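Putative mandelate racemase (Salmonella typhimurium, PDB 2O56) is of unconfirmed function but, as a magnesium-binding member of the enolase superfamily, may act as a hydro-lyase (dehydratase). Local coordinates at residues W114-L118 against Y119-G123; Q187-N190 against G191-D195; K259-A262 against D263-I267; T304-K307 against K308-D311; Q383-T386 against E387-K391. One frame throughout, in Å; residues are numbered along the deposited sequence.

Contact 1: W114-L118 against Y119-G123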
# COMPACT_ATOMS: atom_id res chain seq x y z
N TRP A 114 39.35 31.11 3.49
CA TRP A 114 38.53 32.22 3.95
C TRP A 114 38.85 32.60 5.39
O TRP A 114 38.40 33.62 5.88
CB TRP A 114 37.02 31.91 3.83
CG TRP A 114 36.54 31.55 2.46
CD1 TRP A 114 37.16 31.79 1.27
CD2 TRP A 114 35.31 30.88 2.15
NE1 TRP A 114 36.39 31.30 0.23
CE2 TRP A 114 35.26 30.73 0.75
CE3 TRP A 114 34.25 30.37 2.92
CZ2 TRP A 114 34.18 30.10 0.10
CZ3 TRP A 114 33.19 29.73 2.27
CH2 TRP A 114 33.16 29.61 0.89
N GLY A 115 39.62 31.76 6.07
CA GLY A 115 40.05 32.04 7.43
C GLY A 115 38.95 31.73 8.44
O GLY A 115 38.84 32.41 9.43
N VAL A 116 38.14 30.71 8.16
CA VAL A 116 36.95 30.44 8.98
C VAL A 116 36.81 28.96 9.38
O VAL A 116 37.07 28.06 8.59
CB VAL A 116 35.65 30.93 8.31
CG1 VAL A 116 35.59 32.47 8.30
CG2 VAL A 116 35.52 30.37 6.92
N PRO A 117 36.42 28.71 10.65
CA PRO A 117 36.22 27.31 11.02
C PRO A 117 35.02 26.67 10.31
O PRO A 117 34.04 27.34 9.98
CB PRO A 117 35.97 27.39 12.53
CG PRO A 117 35.41 28.77 12.73
CD PRO A 117 36.14 29.63 11.77
N LEU A 118 35.13 25.36 10.09
CA LEU A 118 34.13 24.58 9.38
C LEU A 118 32.69 24.79 9.84
O LEU A 118 31.82 24.97 9.00
CB LEU A 118 34.50 23.09 9.39
CG LEU A 118 33.56 22.06 8.76
CD1 LEU A 118 33.32 22.38 7.30
CD2 LEU A 118 34.14 20.66 8.91
N TYR A 119 32.45 24.81 11.16
CA TYR A 119 31.08 24.95 11.67
C TYR A 119 30.36 26.19 11.14
O TYR A 119 29.17 26.14 10.86
CB TYR A 119 31.02 24.85 13.21
CG TYR A 119 31.52 26.07 13.96
CD1 TYR A 119 30.66 27.14 14.25
CD2 TYR A 119 32.85 26.17 14.37
CE1 TYR A 119 31.11 28.28 14.93
CE2 TYR A 119 33.31 27.32 15.07
CZ TYR A 119 32.44 28.36 15.33
OH TYR A 119 32.88 29.50 16.00
N LYS A 120 31.10 27.28 10.96
CA LYS A 120 30.52 28.52 10.45
C LYS A 120 30.14 28.40 8.97
O LYS A 120 29.15 28.97 8.53
CB LYS A 120 31.50 29.69 10.63
CG LYS A 120 31.58 30.24 12.01
CD LYS A 120 32.47 31.48 12.05
CE LYS A 120 32.26 32.21 13.35
NZ LYS A 120 33.10 33.43 13.45
N MET A 121 30.92 27.64 8.20
CA MET A 121 30.58 27.34 6.82
C MET A 121 29.43 26.35 6.70
O MET A 121 28.80 26.28 5.66
CB MET A 121 31.80 26.79 6.08
CG MET A 121 33.03 27.70 6.15
SD MET A 121 34.30 27.11 5.04
CE MET A 121 34.87 25.70 5.93
N LEU A 122 29.15 25.60 7.77
CA LEU A 122 28.01 24.69 7.78
C LEU A 122 26.75 25.34 8.39
O LEU A 122 25.75 24.67 8.62
CB LEU A 122 28.38 23.40 8.55
CG LEU A 122 29.42 22.50 7.87
CD1 LEU A 122 29.73 21.33 8.74
CD2 LEU A 122 28.93 22.03 6.47
N GLY A 123 26.81 26.64 8.67
CA GLY A 123 25.65 27.36 9.18
C GLY A 123 25.68 27.81 10.63
O GLY A 123 24.67 28.26 11.18
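A methionine sulfur set against a tryptophan ring bridges the turn between two helices here: Met121 SD lies 3.9 Å from Trp114 CE3, and 4.7 Å from the centroid of the six-membered ring. At 50° off the ring normal this is an oblique Met-aromatic contact. Met121 CG also packs on CG2 of Val116 in its modelled conformer, at 3.7 Å, while the bend at chi3 (-74°) turns CE back to Leu118 CD1 at 3.9 Å. Pro117, at the N-cap position, puts its ring against Tyr119, with CG 3.5 Å from CE2. Its carbonyl takes the Lys120 N-H (N to O 3.1 Å), which arrives above the carbonyl plane, 43° out of it, and not on a lone pair. Leu118 CG meets Leu122 CD1 at 3.9 Å. The short helix ends in a Schellman motif with Gly123, at positive phi, as its C-prime residue. Tyr119 OH is held by Glu377 through a hydrogen bond. Trp107 of helix 93-114 and His336 of helix 328-340 pack on Leu118, Ile303 of helix 302-314 touches Leu118 and Leu122, and Trp114 of a second subunit packs on Met121, which places the turn between three helices and a subunit interface.

Contact 2: Q187-N190 against G191-D195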
# COMPACT_ATOMS: atom_id res chain seq x y z
N GLN A 187 30.53 -16.50 18.66
CA GLN A 187 29.31 -17.32 18.64
C GLN A 187 28.40 -16.91 17.47
O GLN A 187 28.48 -15.78 16.98
CB GLN A 187 28.59 -17.31 20.00
CG GLN A 187 28.29 -15.94 20.52
CD GLN A 187 28.33 -15.82 22.02
OE1 GLN A 187 28.11 -16.79 22.76
NE2 GLN A 187 28.60 -14.60 22.50
N ASN A 188 27.58 -17.84 16.99
CA ASN A 188 26.63 -17.52 15.93
C ASN A 188 25.42 -16.82 16.53
O ASN A 188 24.65 -17.43 17.28
CB ASN A 188 26.20 -18.78 15.16
CG ASN A 188 25.14 -18.50 14.11
OD1 ASN A 188 25.20 -17.51 13.38
ND2 ASN A 188 24.15 -19.39 14.01
N LEU A 189 25.27 -15.54 16.22
CA LEU A 189 24.20 -14.77 16.84
C LEU A 189 23.00 -14.57 15.93
O LEU A 189 22.15 -13.75 16.21
CB LEU A 189 24.75 -13.43 17.38
CG LEU A 189 25.73 -13.46 18.56
CD1 LEU A 189 26.21 -12.06 18.89
CD2 LEU A 189 25.12 -14.13 19.81
N ASN A 190 22.92 -15.35 14.84
CA ASN A 190 21.77 -15.34 13.92
C ASN A 190 20.68 -16.34 14.27
O ASN A 190 20.97 -17.45 14.70
CB ASN A 190 22.23 -15.60 12.49
CG ASN A 190 23.34 -14.65 12.03
OD1 ASN A 190 23.12 -13.45 11.83
ND2 ASN A 190 24.54 -15.19 11.86
N GLY A 191 19.41 -15.96 14.06
CA GLY A 191 18.29 -16.88 14.24
C GLY A 191 17.77 -16.83 15.66
O GLY A 191 18.23 -16.02 16.46
N PRO A 192 16.79 -17.69 15.98
CA PRO A 192 16.34 -17.74 17.38
C PRO A 192 17.43 -18.35 18.24
O PRO A 192 18.12 -19.26 17.80
CB PRO A 192 15.09 -18.63 17.33
CG PRO A 192 15.08 -19.30 16.01
CD PRO A 192 16.11 -18.67 15.11
N LEU A 193 17.64 -17.82 19.45
CA LEU A 193 18.81 -18.19 20.23
C LEU A 193 18.40 -18.80 21.57
O LEU A 193 17.37 -18.41 22.13
CB LEU A 193 19.72 -16.98 20.45
CG LEU A 193 20.39 -16.26 19.28
CD1 LEU A 193 21.12 -15.03 19.80
CD2 LEU A 193 21.36 -17.18 18.52
N THR A 194 19.18 -19.75 22.07
CA THR A 194 18.93 -20.32 23.40
C THR A 194 19.08 -19.22 24.45
O THR A 194 19.92 -18.33 24.32
CB THR A 194 19.92 -21.49 23.76
OG1 THR A 194 20.00 -22.41 22.67
CG2 THR A 194 19.42 -22.26 24.99
N ASP A 195 18.26 -19.29 25.50
CA ASP A 195 18.20 -18.22 26.48
C ASP A 195 19.55 -17.80 27.05
O ASP A 195 19.80 -16.61 27.23
CB ASP A 195 17.24 -18.58 27.61
CG ASP A 195 17.06 -17.44 28.58
OD1 ASP A 195 16.47 -16.41 28.19
OD2 ASP A 195 17.55 -17.57 29.71
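The loop that leads from strand 170-173 to helix 195-212, part of the C-terminal barrel domain of this enolase-superfamily chain, folds back on itself so that Leu193 fills the inside of its bend. The Leu193 side chain starts out toward 187-190, and its two methyls divide among the carbonyls there. Leu193 CD2 lies 3.5 Å from Asn188 O and 3.8 Å from Asn190 O, and its other methyl, CD1, is 3.9 Å from Leu189 O. Two methyls therefore sit among three successive carbonyl oxygens. The apolar part of the contact is slight by comparison: Leu189 CD2 meets Leu193 CD1 at 4.1 Å, the two side chains running obliquely past each other.

The polar side of the bend is tied within 187-190. Asn190 ND2 donates to Asn188 OD1 at 2.9 Å, the donor nearly in line with the C=O bond (164° at the oxygen) and the acceptor 23° out of the Asn190 amide plane. Asn190 N adds a weak bond to the same oxygen at 3.5 Å. Gly191, with phi 90°, turns the chain where a CB would clash with Asn190 O. Outside the bend, Asp227 accepts from Gly191 N, while Phe244 of a third subunit packs on Pro192. The side chain of Leu189 is about 14 Å from the bound magnesium ion. Chemically, the polar tie stays inside 187-190, whereas the contact with 191-195 is mainly methyl against carbonyl oxygen; the Leu189 carbonyl gets its hydrogen bond from elsewhere, from the Ser230 hydroxyl.

Contact 3: K259-A262 against D263-I267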
# COMPACT_ATOMS: atom_id res chain seq x y z
N LYS A 259 12.95 -2.23 9.78
CA LYS A 259 11.54 -1.97 10.07
C LYS A 259 10.91 -3.07 10.92
O LYS A 259 10.16 -2.78 11.86
CB LYS A 259 10.76 -1.73 8.78
CG LYS A 259 9.33 -1.22 8.92
CD LYS A 259 9.16 -0.12 9.94
CE LYS A 259 7.70 0.29 10.05
NZ LYS A 259 7.06 0.52 8.73
N GLN A 260 11.22 -4.33 10.62
CA GLN A 260 10.70 -5.43 11.43
C GLN A 260 11.17 -5.33 12.89
O GLN A 260 10.38 -5.54 13.80
CB GLN A 260 11.03 -6.78 10.79
CG GLN A 260 10.57 -8.03 11.55
CD GLN A 260 9.07 -8.31 11.47
OE1 GLN A 260 8.31 -7.59 10.83
NE2 GLN A 260 8.65 -9.38 12.14
N VAL A 261 12.44 -4.98 13.12
CA VAL A 261 12.96 -4.79 14.48
C VAL A 261 12.22 -3.63 15.17
O VAL A 261 11.74 -3.78 16.28
CB VAL A 261 14.52 -4.61 14.52
CG1 VAL A 261 15.04 -4.47 15.99
CG2 VAL A 261 15.20 -5.81 13.89
N ALA A 262 12.05 -2.51 14.46
CA ALA A 262 11.34 -1.33 14.97
C ALA A 262 9.92 -1.67 15.42
O ALA A 262 9.47 -1.20 16.47
CB ALA A 262 11.33 -0.21 13.94
N ASP A 263 9.25 -2.51 14.64
CA ASP A 263 7.87 -2.92 14.94
C ASP A 263 7.76 -3.74 16.23
O ASP A 263 6.78 -3.62 16.96
CB ASP A 263 7.31 -3.76 13.78
CG ASP A 263 7.02 -2.93 12.54
OD1 ASP A 263 7.06 -1.69 12.63
OD2 ASP A 263 6.74 -3.53 11.47
N LYS A 264 8.76 -4.58 16.49
CA LYS A 264 8.67 -5.61 17.54
C LYS A 264 9.42 -5.21 18.80
O LYS A 264 9.24 -5.83 19.86
CB LYS A 264 9.19 -6.95 17.00
CG LYS A 264 8.50 -7.47 15.70
CD LYS A 264 6.96 -7.39 15.81
CE LYS A 264 6.26 -8.24 14.73
NZ LYS A 264 4.82 -8.48 15.11
N VAL A 265 10.27 -4.20 18.69
CA VAL A 265 11.08 -3.74 19.84
C VAL A 265 10.69 -2.31 20.16
O VAL A 265 10.70 -1.46 19.27
CB VAL A 265 12.60 -3.85 19.55
CG1 VAL A 265 13.44 -3.23 20.69
CG2 VAL A 265 13.02 -5.29 19.30
N ASN A 266 10.33 -2.04 21.41
CA ASN A 266 9.91 -0.69 21.83
C ASN A 266 11.07 0.11 22.42
O ASN A 266 10.97 0.63 23.52
CB ASN A 266 8.78 -0.78 22.87
CG ASN A 266 7.54 -1.46 22.32
OD1 ASN A 266 7.22 -1.36 21.14
ND2 ASN A 266 6.82 -2.15 23.19
N ILE A 267 12.17 0.17 21.69
CA ILE A 267 13.30 1.08 21.96
C ILE A 267 13.54 1.80 20.62
O ILE A 267 13.46 1.13 19.60
CB ILE A 267 14.56 0.24 22.23
CG1 ILE A 267 14.33 -0.72 23.41
CG2 ILE A 267 15.78 1.13 22.50
CD1 ILE A 267 15.40 -1.78 23.53
O HOH W 1 7.80 -4.81 9.37
O HOH W 2 8.06 -0.23 18.79
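Val261 O accepts two backbone N-H groups at the end of this helix, from Lys264 N at 3.1 Å and Val265 N at 2.9 Å. They arrive differently: Lys264 N stands 61° out of the carbonyl plane, whereas Val265 N lies nearly in line with the C=O bond (172°). The i+3 and i+4 N-H groups thus share one acceptor where the helix ends, and Val265 is the first residue to leave helical angles. One turn apart, Val261 CG1 and Val265 CG2 lie side by side at 4.0 Å, pointing the same way.

Elsewhere on the helix Lys259 runs past Asp263, bringing CE to 3.3 Å from OD1. The charged ends themselves, NZ and OD1, are 4.5 Å apart, too far for a salt bridge, and NZ is bonded instead to Asn287 O. A water donates to both Asp263 OD2 (2.7 Å) and Gln260 OE1, coupling the two polar side chains. Gln260 folds back at chi2 (74°), which carries NE2 to 3.7 Å from Lys264 CE, a contact with the aliphatic shaft of that lysine.

Further out, Leu269 and Pro249 pack on Val261, Tyr246 packs on Val265, and Ile232 of helix 228-238 touches Gln260 and Lys264. The valines face the barrel strands; the polar side chains lie away from them, where Gln260 and Lys264 also meet a third subunit. This is the C-terminal end of the helix in the beta-alpha-beta crossover from strand 246-247 to strand 269-271, as in a TIM-type barrel.

Contact 4: T304-K307 against K308-D311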
# COMPACT_ATOMS: atom_id res chain seq x y z
N THR A 304 30.06 17.35 2.53
CA THR A 304 29.04 17.79 1.57
C THR A 304 27.77 16.95 1.68
O THR A 304 26.66 17.48 1.77
CB THR A 304 29.58 17.78 0.15
OG1 THR A 304 30.79 18.55 0.10
CG2 THR A 304 28.57 18.41 -0.82
N GLU A 305 27.96 15.63 1.72
CA GLU A 305 26.85 14.69 1.70
C GLU A 305 26.26 14.49 3.10
O GLU A 305 25.03 14.40 3.25
CB GLU A 305 27.27 13.35 1.09
CG GLU A 305 26.10 12.41 0.87
CD GLU A 305 25.23 12.77 -0.33
OE1 GLU A 305 25.52 13.75 -1.05
OE2 GLU A 305 24.23 12.06 -0.54
N VAL A 306 27.10 14.40 4.12
CA VAL A 306 26.53 14.19 5.46
C VAL A 306 25.66 15.36 5.95
O VAL A 306 24.62 15.15 6.58
CB VAL A 306 27.60 13.68 6.49
CG1 VAL A 306 27.04 13.67 7.91
CG2 VAL A 306 28.04 12.25 6.10
N LYS A 307 26.05 16.60 5.64
CA LYS A 307 25.17 17.74 5.89
C LYS A 307 23.80 17.52 5.24
O LYS A 307 22.78 17.77 5.85
CB LYS A 307 25.80 19.06 5.41
CG LYS A 307 24.99 20.31 5.73
CD LYS A 307 24.87 20.54 7.24
CE LYS A 307 24.16 21.87 7.56
NZ LYS A 307 22.90 22.09 6.77
N LYS A 308 23.79 17.06 3.99
CA LYS A 308 22.54 16.80 3.27
C LYS A 308 21.71 15.67 3.91
O LYS A 308 20.49 15.78 4.04
CB LYS A 308 22.85 16.51 1.81
CG LYS A 308 23.56 17.68 1.12
CD LYS A 308 23.93 17.29 -0.32
CE LYS A 308 24.50 18.49 -1.07
NZ LYS A 308 24.92 18.07 -2.47
N ILE A 309 22.40 14.60 4.32
CA ILE A 309 21.77 13.55 5.13
C ILE A 309 21.07 14.09 6.37
O ILE A 309 19.90 13.79 6.60
CB ILE A 309 22.79 12.42 5.48
CG1 ILE A 309 23.22 11.69 4.21
CG2 ILE A 309 22.19 11.42 6.51
CD1 ILE A 309 24.40 10.72 4.42
N CYS A 310 21.76 14.91 7.16
CA CYS A 310 21.20 15.44 8.40
C CYS A 310 19.98 16.31 8.15
O CYS A 310 19.02 16.26 8.91
CB CYS A 310 22.23 16.23 9.22
SG CYS A 310 23.64 15.26 9.70
N ASP A 311 20.04 17.10 7.07
CA ASP A 311 18.95 18.02 6.68
C ASP A 311 17.70 17.29 6.21
O ASP A 311 16.57 17.67 6.55
CB ASP A 311 19.41 18.93 5.54
CG ASP A 311 20.57 19.82 5.93
OD1 ASP A 311 20.79 20.01 7.16
OD2 ASP A 311 21.26 20.32 5.02
O HOH W 3 26.87 15.89 -1.89
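The Lys307-Asp311 bridge and the helix backbone form the tight part of this contact, against which stand the water-separated ends of Glu305 and Lys308. Lys307 NZ meets both carboxylate oxygens of Asp311 at 3.0 Å, a two-pronged salt bridge one helical turn apart in which OD1 and OD2 each use the syn lone pair. The lysine carries its CG opposite the backbone N (chi1 -175°) and bends at chi2 and chi4, which brings the amino group in front of the carboxylate, between its two oxygens. Both residues lie at a subunit interface, where Glu75 of a second subunit gives Lys307 NZ another salt bridge. Two carboxylates thus share this ammonium group, an environment expected to keep it charged.

The backbone is held by regular i to i+4 bonds. Glu305 O takes Ile309 N at 2.8 Å with an N-H...O angle of 167°, and Val306 O takes Cys310 N at 2.9 Å, within helix 302-314, which connects strand 292-293 to strand 319-320 in a beta-alpha-beta unit of the barrel. Lys308 adds to the tight part, its extended chain lying alongside Thr304 with CG 3.2 Å from Thr304 O.

Two side-chain pairs across the segments are looser. Val306 CG2 stands 4.3 Å from Ile309 CD1, although Pro295, Ile322 and Met337 pack around Val306. The ends of Glu305 and Lys308 do not meet directly: a water donates to Glu305 OE1 at 2.7 Å and accepts from Lys308 NZ at 3.0 Å. Each end also has a stronger partner elsewhere, Arg278 for Glu305 OE2 and Glu75 of the same chain for Lys308 NZ.

Contact 5: Q383-T386 against E387-K391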
# COMPACT_ATOMS: atom_id res chain seq x y z
N GLN A 383 42.42 20.81 12.21
CA GLN A 383 43.18 19.60 12.51
C GLN A 383 44.03 19.18 11.33
O GLN A 383 43.64 19.35 10.17
CB GLN A 383 42.25 18.48 12.98
CG GLN A 383 42.98 17.29 13.66
CD GLN A 383 43.81 17.69 14.88
OE1 GLN A 383 44.89 18.28 14.75
NE2 GLN A 383 43.33 17.34 16.08
N GLU A 384 45.23 18.67 11.63
CA GLU A 384 46.24 18.38 10.61
C GLU A 384 47.14 17.31 11.19
O GLU A 384 47.40 17.30 12.39
CB GLU A 384 47.11 19.62 10.35
CG GLU A 384 46.47 20.72 9.53
CD GLU A 384 47.47 21.77 9.08
OE1 GLU A 384 48.64 21.69 9.51
OE2 GLU A 384 47.08 22.67 8.30
N LEU A 385 47.65 16.42 10.35
CA LEU A 385 48.71 15.50 10.78
C LEU A 385 49.98 16.31 11.10
O LEU A 385 50.21 17.36 10.50
CB LEU A 385 49.01 14.50 9.66
CG LEU A 385 47.99 13.42 9.29
CD1 LEU A 385 48.60 12.59 8.20
CD2 LEU A 385 47.66 12.56 10.51
N THR A 386 50.79 15.81 12.02
CA THR A 386 52.08 16.47 12.32
C THR A 386 53.08 16.16 11.23
O THR A 386 52.96 15.13 10.56
CB THR A 386 52.70 15.97 13.63
OG1 THR A 386 53.02 14.58 13.49
CG2 THR A 386 51.76 16.16 14.79
N GLU A 387 54.08 17.03 11.07
CA GLU A 387 55.18 16.79 10.13
C GLU A 387 55.90 15.45 10.37
O GLU A 387 56.26 14.76 9.42
CB GLU A 387 56.21 17.93 10.18
CG GLU A 387 55.75 19.22 9.48
CD GLU A 387 55.47 19.03 7.99
OE1 GLU A 387 56.20 18.26 7.32
OE2 GLU A 387 54.52 19.66 7.49
N GLU A 388 56.08 15.11 11.64
CA GLU A 388 56.75 13.87 12.05
C GLU A 388 56.00 12.61 11.60
O GLU A 388 56.60 11.66 11.09
CB GLU A 388 56.91 13.85 13.57
CG GLU A 388 57.60 12.60 14.11
CD GLU A 388 58.07 12.75 15.55
OE1 GLU A 388 58.04 13.88 16.08
OE2 GLU A 388 58.47 11.73 16.16
N THR A 389 54.69 12.61 11.81
CA THR A 389 53.82 11.55 11.32
C THR A 389 53.89 11.44 9.79
O THR A 389 54.03 10.33 9.24
CB THR A 389 52.37 11.75 11.84
OG1 THR A 389 52.36 11.64 13.28
CG2 THR A 389 51.43 10.70 11.28
N MET A 390 53.82 12.57 9.11
CA MET A 390 53.84 12.55 7.66
C MET A 390 55.15 12.05 7.08
O MET A 390 55.17 11.34 6.07
CB MET A 390 53.47 13.92 7.12
CG MET A 390 52.02 14.28 7.39
SD MET A 390 51.47 15.65 6.34
CE MET A 390 51.98 17.07 7.31
N LYS A 391 56.25 12.40 7.75
CA LYS A 391 57.59 11.93 7.38
C LYS A 391 57.71 10.41 7.40
O LYS A 391 58.32 9.85 6.50
CB LYS A 391 58.65 12.54 8.30
CG LYS A 391 59.64 13.46 7.60
CD LYS A 391 59.54 14.89 8.11
CE LYS A 391 58.83 15.79 7.11
NZ LYS A 391 57.37 15.52 7.01
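Residues 383-386 approach in an extended conformation and the chain turns at Thr386 into helix 387-392. The first helical bond crosses the join, Thr386 O accepting Met390 N at 3.1 Å, with the donor tilted 15° from the carbonyl plane. Thr386 is the N-cap: its OG1 lies between the backbone N and the carbonyl carbon (chi1 64°), which aims it at Thr389 N, 3.1 Å away along a nearly straight bond (165° at the hydrogen). Thr389 OG1 comes to 3.0 Å from Thr386 OG1, and that Thr389 hydroxyl also makes a weak hydrogen bond to Thr361 O. On the apolar side Leu385 CB packs on Met390 CG at 3.8 Å; Phe41 of strand 39-44 touches both residues. Met390 bends at chi3, bringing CE to 3.7 Å from Leu385 O, a buried carbonyl oxygen with no polar partner in the model. One turn on, Lys391 NZ curls back to Glu387, bonding its O at 2.8 Å and forming a salt bridge to OE1. Chemically, the cap occupies an N-H of the first turn that has no earlier helical carbonyl to serve it.

Overall arrangement
Contacts 1 and 4 are the one pair that touches: Leu122 O lies 3.4 Å from Lys307 CE, joining the end of the short helix 118-121 to barrel helix 302-314, and both reach the second subunit. Contacts 2 and 3 lie on the same side of the chain's centre, 18 Å apart between centres, and both meet the third subunit. Contact 5 stands apart, its nearest atoms about 9 Å from contact 1 and about 33 Å from contact 3. Contacts 2, 3 and 4 each lie near one ligand of the magnesium ion without entering its site: side chains of Leu189, Val261 and Val306 stand about 11, 10 and 10 Å from those of Glu221, Glu247 and Glu273 respectively.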